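Local coordinates for enoyl-[acyl-carrier-protein] reductase [FMN] (Thermotoga maritima, PDB 5GVJ) that probably reduces enoyl groups carried on acyl-carrier protein, using FMN and NADH, in the elongation cycle of fatty acid synthesis, at residues V70-V75 with V94-G99; W78-V83 with T102-E107. The protein carries 1 engineered substitution. All blocks are in the same frame, centred on the assembly; numbering follows the deposited sequence.

Interaction 1. Residues V70-V75 with V94-G99; sequences VNIILV and VTFGAG
L74 and F96 meet at about a right angle on the helix-covered side of the sheet, with L74 CD2 placed 3.5 Å from F96 CD1. I72 runs beside the phenylalanine and points the same way, because the two are paired in register across the parallel strands. Similar first torsions (chi1 -69° and -73°) keep the side chains alongside, with CB and CG2 of I72 against F96 CD1 and CE1. At the far end of I72, CD1 reaches CG1 of V94 at 4.0 Å, and that same V94 methyl rests over one face of the F96 ring, toward its rim. V83 and C86 of helix 79-88 and L108 of helix 102-110 close over this layer.

In the backbone beyond, I72 serves the neighbouring strand twice, donating from N to T95 O at 2.9 Å and accepting at O from G97 N at 3.0 Å. T95 N to V70 O begins the series, and L74 N to G97 O ends it.

On the other face N71 and T95 form a polar pair. The OG1 hydroxyl of T95 donates to OD1 of N71 at 2.8 Å, in the carbonyl plane and on a lone pair; the C=O...donor angle of 107° puts the hydroxyl to the side of the carbonyl, not at its end. I73 shares that face, and its CD1 lies where a side chain at G97 would begin, so that position is tight for anything but glycine. Two neighbouring parallel strands with helices outside and this pair facing the barrel interior form part of a TIM-barrel wall, joined here by a right-handed beta-alpha-beta crossover.

Interaction 2. Residues W78-V83 with T102-E107; sequences WADDLV and TKYIRE
V83 lays its CG2 methyl over the ring of Y104, 3.7 Å from the ring centroid and only 9° off the ring normal, a well-centred CH-pi contact. The opposite face of the same ring is taken by CG of K103, its neighbour in sequence, which also stands over the centre. The tyrosine is thus clasped between a valine methyl from one helix and a lysine methylene from its own. K103 can do this because its CG is placed between its backbone N and carbonyl carbon (chi1 74°), and bends farther along carry the amino group on toward the other helix.

That amino group meets D80 in a long salt bridge, NZ to OD2 3.6 Å. The position of OD2 is less certain than usual, since it is modelled implausibly close to the hydroxyl of Y104, and this last approach is best treated as doubtful. As modelled, the carboxylate lies at the ring's edge. A79 adds its CB at 3.7 Å from Y104 OH, and the outer end of the ring therefore abuts the first turn of helix 79-88. E107 OE2 is also at the ring edge, in plane, while the E107 carboxyl carbon CD comes within 4.4 Å of V83 CG1.

The axes of 79-83 and 102-107 approach to 11.3 Å and are inclined by 19°, running the same way, a separation that the long tyrosine side chain spans. L74, from the loop after the neighbouring strand, packs against the same ring. Helices 79-88 and 102-110, each following a strand of the parallel sheet, are successive helices of the outer layer of a TIM barrel, and Y104 fills the groove between them.

In the fold
The two contacts lie in successive layers of one barrel sector, strands within and helices outside, their centres about 9 Å apart. Their segments alternate along the chain: strand 68-73, helix 79-88, strand 93-97, helix 102-110. The apolar side of interaction 1 is the floor of interaction 2. There I72 CD1 lies 3.7 Å from V83 CG2, and F96 CE1 lies 3.7 Å from Y104 CD2. The opposite side of the strands faces the FMN site, which holds no cofactor in this chain: the side chain of N71 is about 5 Å from G21, and that of T95 about 5 Å from the side chain of Q191, both FMN-binding residues. Interaction 2 stands away from that site.

Interaction 1. Residues V70-V75 with V94-G99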
ATOM      1  N   VAL A  70      14.885  21.238   2.260  1.00 17.77           N
ATOM      2  CA  VAL A  70      14.286  21.688   3.508  1.00 18.00           C
ATOM      3  C   VAL A  70      12.791  21.409   3.420  1.00 17.56           C
ATOM      4  O   VAL A  70      12.139  21.813   2.449  1.00 15.67           O
ATOM      5  CB  VAL A  70      14.526  23.184   3.773  1.00 16.81           C
ATOM      6  CG1 VAL A  70      13.677  23.638   4.953  1.00 16.38           C
ATOM      7  CG2 VAL A  70      16.012  23.461   4.044  1.00 17.04           C
ATOM      8  N   ASN A  71      12.257  20.725   4.425  1.00 17.15           N
ATOM      9  CA  ASN A  71      10.823  20.500   4.534  1.00 19.94           C
ATOM     10  C   ASN A  71      10.194  21.584   5.400  1.00 19.25           C
ATOM     11  O   ASN A  71      10.633  21.822   6.526  1.00 21.87           O
ATOM     12  CB  ASN A  71      10.527  19.122   5.126  1.00 18.85           C
ATOM     13  CG  ASN A  71       9.039  18.858   5.256  1.00 22.31           C
ATOM     14  OD1 ASN A  71       8.319  18.804   4.255  1.00 21.48           O
ATOM     15  ND2 ASN A  71       8.569  18.706   6.488  1.00 23.93           N
ATOM     16  N   ILE A  72       9.151  22.221   4.880  1.00 20.08           N
ATOM     17  CA  ILE A  72       8.459  23.301   5.570  1.00 22.29           C
ATOM     18  C   ILE A  72       7.039  22.839   5.872  1.00 22.72           C
ATOM     19  O   ILE A  72       6.347  22.332   4.981  1.00 19.52           O
ATOM     20  CB  ILE A  72       8.461  24.583   4.720  1.00 22.66           C
ATOM     21  CG1 ILE A  72       9.886  25.143   4.645  1.00 20.49           C
ATOM     22  CG2 ILE A  72       7.474  25.608   5.273  1.00 21.72           C
ATOM     23  CD1 ILE A  72      10.016  26.351   3.782  1.00 24.18           C
ATOM     24  N   ILE A  73       6.614  23.000   7.125  1.00 23.84           N
ATOM     25  CA  ILE A  73       5.246  22.684   7.529  1.00 24.21           C
ATOM     26  C   ILE A  73       4.380  23.928   7.366  1.00 28.19           C
ATOM     27  O   ILE A  73       4.618  24.953   8.017  1.00 26.62           O
ATOM     28  CB  ILE A  73       5.190  22.169   8.973  1.00 27.02           C
ATOM     29  CG1 ILE A  73       6.071  20.931   9.132  1.00 24.97           C
ATOM     30  CG2 ILE A  73       3.750  21.846   9.343  1.00 31.00           C
ATOM     31  CD1 ILE A  73       5.662  19.795   8.233  1.00 27.58           C
ATOM     32  N   LEU A  74       3.351  23.823   6.522  1.00 27.23           N
ATOM     33  CA  LEU A  74       2.582  24.995   6.117  1.00 28.67           C
ATOM     34  C   LEU A  74       1.830  25.630   7.279  1.00 30.52           C
ATOM     35  O   LEU A  74       1.594  26.843   7.265  1.00 30.21           O
ATOM     36  CB  LEU A  74       1.608  24.611   5.007  1.00 26.22           C
ATOM     37  CG  LEU A  74       2.267  24.292   3.664  1.00 27.67           C
ATOM     38  CD1 LEU A  74       1.287  23.564   2.766  1.00 26.65           C
ATOM     39  CD2 LEU A  74       2.783  25.565   2.984  1.00 27.84           C
ATOM     40  N   VAL A  75       1.444  24.837   8.286  1.00 29.91           N
ATOM     41  CA  VAL A  75       0.705  25.365   9.432  1.00 33.28           C
ATOM     42  C   VAL A  75       1.609  25.995  10.478  1.00 32.81           C
ATOM     43  O   VAL A  75       1.109  26.534  11.474  1.00 32.05           O
ATOM     44  CB  VAL A  75      -0.156  24.259  10.078  1.00 33.09           C
ATOM     45  CG1 VAL A  75      -1.083  23.643   9.045  1.00 34.45           C
ATOM     46  CG2 VAL A  75       0.718  23.189  10.694  1.00 37.29           C
ATOM     47  N   VAL A  94      12.856  22.410  -1.920  1.00 16.87           N
ATOM     48  CA  VAL A  94      11.957  22.616  -0.790  1.00 15.07           C
ATOM     49  C   VAL A  94      10.767  21.678  -0.934  1.00 15.25           C
ATOM     50  O   VAL A  94      10.118  21.644  -1.986  1.00 16.91           O
ATOM     51  CB  VAL A  94      11.506  24.083  -0.660  1.00 18.23           C
ATOM     52  CG1 VAL A  94      10.465  24.231   0.450  1.00 17.62           C
ATOM     53  CG2 VAL A  94      12.721  24.963  -0.332  1.00 17.00           C
ATOM     54  N   THR A  95      10.507  20.892   0.110  1.00 18.81           N
ATOM     55  CA  THR A  95       9.294  20.095   0.215  1.00 17.13           C
ATOM     56  C   THR A  95       8.354  20.782   1.190  1.00 19.95           C
ATOM     57  O   THR A  95       8.778  21.577   2.034  1.00 16.52           O
ATOM     58  CB  THR A  95       9.566  18.652   0.683  1.00 16.07           C
ATOM     59  OG1 THR A  95      10.009  18.634   2.044  1.00 17.70           O
ATOM     60  CG2 THR A  95      10.596  17.958  -0.195  1.00 18.42           C
ATOM     61  N   PHE A  96       7.063  20.477   1.054  1.00 15.73           N
ATOM     62  CA  PHE A  96       6.033  21.054   1.902  1.00 18.55           C
ATOM     63  C   PHE A  96       5.173  19.949   2.485  1.00 23.79           C
ATOM     64  O   PHE A  96       4.958  18.911   1.853  1.00 25.83           O
ATOM     65  CB  PHE A  96       5.128  22.023   1.131  1.00 19.74           C
ATOM     66  CG  PHE A  96       5.775  23.331   0.798  1.00 19.55           C
ATOM     67  CD1 PHE A  96       5.813  24.356   1.728  1.00 19.42           C
ATOM     68  CD2 PHE A  96       6.331  23.546  -0.455  1.00 20.02           C
ATOM     69  CE1 PHE A  96       6.397  25.574   1.420  1.00 18.81           C
ATOM     70  CE2 PHE A  96       6.916  24.751  -0.769  1.00 16.96           C
ATOM     71  CZ  PHE A  96       6.947  25.772   0.172  1.00 20.75           C
ATOM     72  N   GLY A  97       4.675  20.180   3.700  1.00 24.33           N
ATOM     73  CA  GLY A  97       3.693  19.301   4.287  1.00 27.97           C
ATOM     74  C   GLY A  97       2.532  20.092   4.859  1.00 31.42           C
ATOM     75  O   GLY A  97       2.629  21.294   5.116  1.00 29.88           O
ATOM     76  N   ALA A  98       1.414  19.382   5.044  1.00 31.22           N
ATOM     77  CA  ALA A  98       0.231  19.887   5.751  1.00 31.18           C
ATOM     78  C   ALA A  98      -0.521  20.930   4.926  1.00 33.07           C
ATOM     79  O   ALA A  98      -0.784  22.042   5.386  1.00 38.09           O
ATOM     80  CB  ALA A  98       0.590  20.439   7.136  1.00 31.57           C
ATOM     81  N   GLY A  99      -0.873  20.563   3.694  1.00 30.59           N
ATOM     82  CA  GLY A  99      -1.815  21.377   2.964  1.00 29.28           C
ATOM     83  C   GLY A  99      -1.310  21.742   1.590  1.00 29.53           C
ATOM     84  O   GLY A  99      -0.474  21.046   0.998  1.00 28.97           O
TER

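Interaction 2. Residues W78-V83 with T102-E107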
ATOM      1  N   TRP A  78       5.759  30.265  11.453  1.00 35.39           N
ATOM      2  CA  TRP A  78       6.904  30.877  10.792  1.00 33.70           C
ATOM      3  C   TRP A  78       7.029  30.465   9.327  1.00 30.51           C
ATOM      4  O   TRP A  78       8.109  30.609   8.743  1.00 29.53           O
ATOM      5  CB  TRP A  78       8.193  30.530  11.536  1.00 34.98           C
ATOM      6  CG  TRP A  78       8.237  30.987  12.967  1.00 41.06           C
ATOM      7  CD1 TRP A  78       7.928  30.250  14.080  1.00 41.99           C
ATOM      8  CD2 TRP A  78       8.636  32.278  13.440  1.00 40.53           C
ATOM      9  NE1 TRP A  78       8.105  31.009  15.213  1.00 39.31           N
ATOM     10  CE2 TRP A  78       8.541  32.256  14.848  1.00 42.69           C
ATOM     11  CE3 TRP A  78       9.062  33.452  12.812  1.00 41.42           C
ATOM     12  CZ2 TRP A  78       8.853  33.365  15.634  1.00 42.47           C
ATOM     13  CZ3 TRP A  78       9.378  34.555  13.600  1.00 42.88           C
ATOM     14  CH2 TRP A  78       9.268  34.501  14.993  1.00 43.28           C
ATOM     15  N   ALA A  79       5.944  29.981   8.717  1.00 27.47           N
ATOM     16  CA  ALA A  79       6.051  29.366   7.395  1.00 28.48           C
ATOM     17  C   ALA A  79       6.517  30.368   6.343  1.00 27.60           C
ATOM     18  O   ALA A  79       7.444  30.080   5.572  1.00 26.43           O
ATOM     19  CB  ALA A  79       4.713  28.734   6.999  1.00 25.15           C
ATOM     20  N   ASP A  80       5.885  31.548   6.285  1.00 26.16           N
ATOM     21  CA  ASP A  80       6.316  32.587   5.347  1.00 27.40           C
ATOM     22  C   ASP A  80       7.804  32.887   5.501  1.00 24.99           C
ATOM     23  O   ASP A  80       8.554  32.922   4.518  1.00 25.33           O
ATOM     24  CB  ASP A  80       5.521  33.882   5.556  1.00 28.36           C
ATOM     25  CG  ASP A  80       4.033  33.708   5.374  1.00 37.52           C
ATOM     26  OD1 ASP A  80       3.285  34.437   6.063  1.00 46.10           O
ATOM     27  OD2 ASP A  80       3.603  32.874   4.541  1.00 35.77           O
ATOM     28  N   ASP A  81       8.242  33.121   6.742  1.00 26.41           N
ATOM     29  CA  ASP A  81       9.638  33.460   6.994  1.00 23.78           C
ATOM     30  C   ASP A  81      10.578  32.302   6.686  1.00 25.77           C
ATOM     31  O   ASP A  81      11.717  32.535   6.271  1.00 25.62           O
ATOM     32  CB  ASP A  81       9.819  33.896   8.446  1.00 29.61           C
ATOM     33  CG  ASP A  81       9.137  35.207   8.740  1.00 34.80           C
ATOM     34  OD1 ASP A  81       9.075  36.046   7.823  1.00 35.35           O
ATOM     35  OD2 ASP A  81       8.667  35.397   9.878  1.00 41.64           O
ATOM     36  N   LEU A  82      10.138  31.057   6.900  1.00 23.20           N
ATOM     37  CA  LEU A  82      11.000  29.917   6.600  1.00 21.31           C
ATOM     38  C   LEU A  82      11.189  29.755   5.095  1.00 22.62           C
ATOM     39  O   LEU A  82      12.284  29.408   4.635  1.00 23.85           O
ATOM     40  CB  LEU A  82      10.425  28.642   7.223  1.00 23.40           C
ATOM     41  CG  LEU A  82      10.536  28.519   8.750  1.00 25.10           C
ATOM     42  CD1 LEU A  82       9.794  27.292   9.247  1.00 27.01           C
ATOM     43  CD2 LEU A  82      11.993  28.463   9.200  1.00 24.35           C
ATOM     44  N   VAL A  83      10.137  30.022   4.315  1.00 25.23           N
ATOM     45  CA  VAL A  83      10.267  30.052   2.859  1.00 22.42           C
ATOM     46  C   VAL A  83      11.266  31.123   2.437  1.00 22.34           C
ATOM     47  O   VAL A  83      12.112  30.901   1.562  1.00 22.88           O
ATOM     48  CB  VAL A  83       8.889  30.280   2.208  1.00 24.35           C
ATOM     49  CG1 VAL A  83       9.035  30.587   0.723  1.00 22.66           C
ATOM     50  CG2 VAL A  83       7.969  29.069   2.427  1.00 19.77           C
ATOM     51  N   THR A 102       0.546  26.285  -2.675  1.00 23.83           N
ATOM     52  CA  THR A 102       0.507  27.004  -3.943  1.00 23.95           C
ATOM     53  C   THR A 102       1.006  28.432  -3.791  1.00 23.77           C
ATOM     54  O   THR A 102       1.702  28.951  -4.669  1.00 24.86           O
ATOM     55  CB  THR A 102      -0.920  26.996  -4.498  1.00 25.08           C
ATOM     56  OG1 THR A 102      -1.264  25.666  -4.914  1.00 23.95           O
ATOM     57  CG2 THR A 102      -1.051  27.963  -5.671  1.00 24.56           C
ATOM     58  N   LYS A 103       0.682  29.075  -2.666  1.00 23.85           N
ATOM     59  CA  LYS A 103       1.016  30.484  -2.492  1.00 26.10           C
ATOM     60  C   LYS A 103       2.519  30.738  -2.511  1.00 28.48           C
ATOM     61  O   LYS A 103       2.941  31.877  -2.738  1.00 24.18           O
ATOM     62  CB  LYS A 103       0.430  31.010  -1.180  1.00 26.09           C
ATOM     63  CG  LYS A 103       1.164  30.522   0.070  1.00 30.01           C
ATOM     64  CD  LYS A 103       0.390  30.848   1.346  1.00 33.80           C
ATOM     65  CE  LYS A 103       0.134  32.347   1.480  1.00 40.52           C
ATOM     66  NZ  LYS A 103       1.380  33.140   1.755  1.00 40.75           N
ATOM     67  N   TYR A 104       3.337  29.713  -2.279  1.00 25.94           N
ATOM     68  CA  TYR A 104       4.784  29.900  -2.245  1.00 23.21           C
ATOM     69  C   TYR A 104       5.496  29.413  -3.494  1.00 24.33           C
ATOM     70  O   TYR A 104       6.678  29.729  -3.675  1.00 24.42           O
ATOM     71  CB  TYR A 104       5.392  29.152  -1.059  1.00 23.06           C
ATOM     72  CG  TYR A 104       4.896  29.570   0.291  1.00 26.46           C
ATOM     73  CD1 TYR A 104       5.017  30.883   0.723  1.00 22.47           C
ATOM     74  CD2 TYR A 104       4.340  28.639   1.154  1.00 23.15           C
ATOM     75  CE1 TYR A 104       4.575  31.259   1.971  1.00 26.10           C
ATOM     76  CE2 TYR A 104       3.899  29.001   2.401  1.00 26.94           C
ATOM     77  CZ  TYR A 104       4.023  30.312   2.812  1.00 29.36           C
ATOM     78  OH  TYR A 104       3.586  30.665   4.070  1.00 30.96           O
ATOM     79  N   ILE A 105       4.832  28.613  -4.329  1.00 21.92           N
ATOM     80  CA  ILE A 105       5.538  27.902  -5.391  1.00 21.12           C
ATOM     81  C   ILE A 105       6.260  28.881  -6.309  1.00 24.07           C
ATOM     82  O   ILE A 105       7.444  28.706  -6.628  1.00 22.59           O
ATOM     83  CB  ILE A 105       4.563  27.010  -6.180  1.00 22.32           C
ATOM     84  CG1 ILE A 105       3.950  25.947  -5.265  1.00 23.34           C
ATOM     85  CG2 ILE A 105       5.263  26.396  -7.381  1.00 21.56           C
ATOM     86  CD1 ILE A 105       3.020  25.006  -5.996  1.00 19.25           C
ATOM     87  N   ARG A 106       5.557  29.930  -6.743  1.00 21.40           N
ATOM     88  CA  ARG A 106       6.105  30.824  -7.759  1.00 22.49           C
ATOM     89  C   ARG A 106       7.381  31.516  -7.284  1.00 23.03           C
ATOM     90  O   ARG A 106       8.381  31.563  -8.013  1.00 23.29           O
ATOM     91  CB  ARG A 106       5.062  31.862  -8.163  1.00 27.38           C
ATOM     92  CG  ARG A 106       5.608  32.921  -9.080  1.00 32.01           C
ATOM     93  CD  ARG A 106       4.688  34.134  -9.118  1.00 39.07           C
ATOM     94  NE  ARG A 106       5.214  35.088 -10.073  1.00 43.12           N
ATOM     95  CZ  ARG A 106       4.439  35.889 -10.793  1.00 47.93           C
ATOM     96  NH1 ARG A 106       3.113  35.825 -10.656  1.00 45.88           N
ATOM     97  NH2 ARG A 106       4.975  36.751 -11.653  1.00 52.88           N
ATOM     98  N   GLU A 107       7.369  32.080  -6.075  1.00 24.08           N
ATOM     99  CA  GLU A 107       8.560  32.810  -5.639  1.00 22.48           C
ATOM    100  C   GLU A 107       9.739  31.869  -5.432  1.00 23.08           C
ATOM    101  O   GLU A 107      10.891  32.240  -5.697  1.00 22.82           O
ATOM    102  CB  GLU A 107       8.271  33.606  -4.365  1.00 24.08           C
ATOM    103  CG  GLU A 107       7.990  32.776  -3.121  1.00 31.10           C
ATOM    104  CD  GLU A 107       7.478  33.634  -1.975  1.00 41.34           C
ATOM    105  OE1 GLU A 107       8.209  34.564  -1.560  1.00 45.35           O
ATOM    106  OE2 GLU A 107       6.334  33.394  -1.514  1.00 39.78           O
TER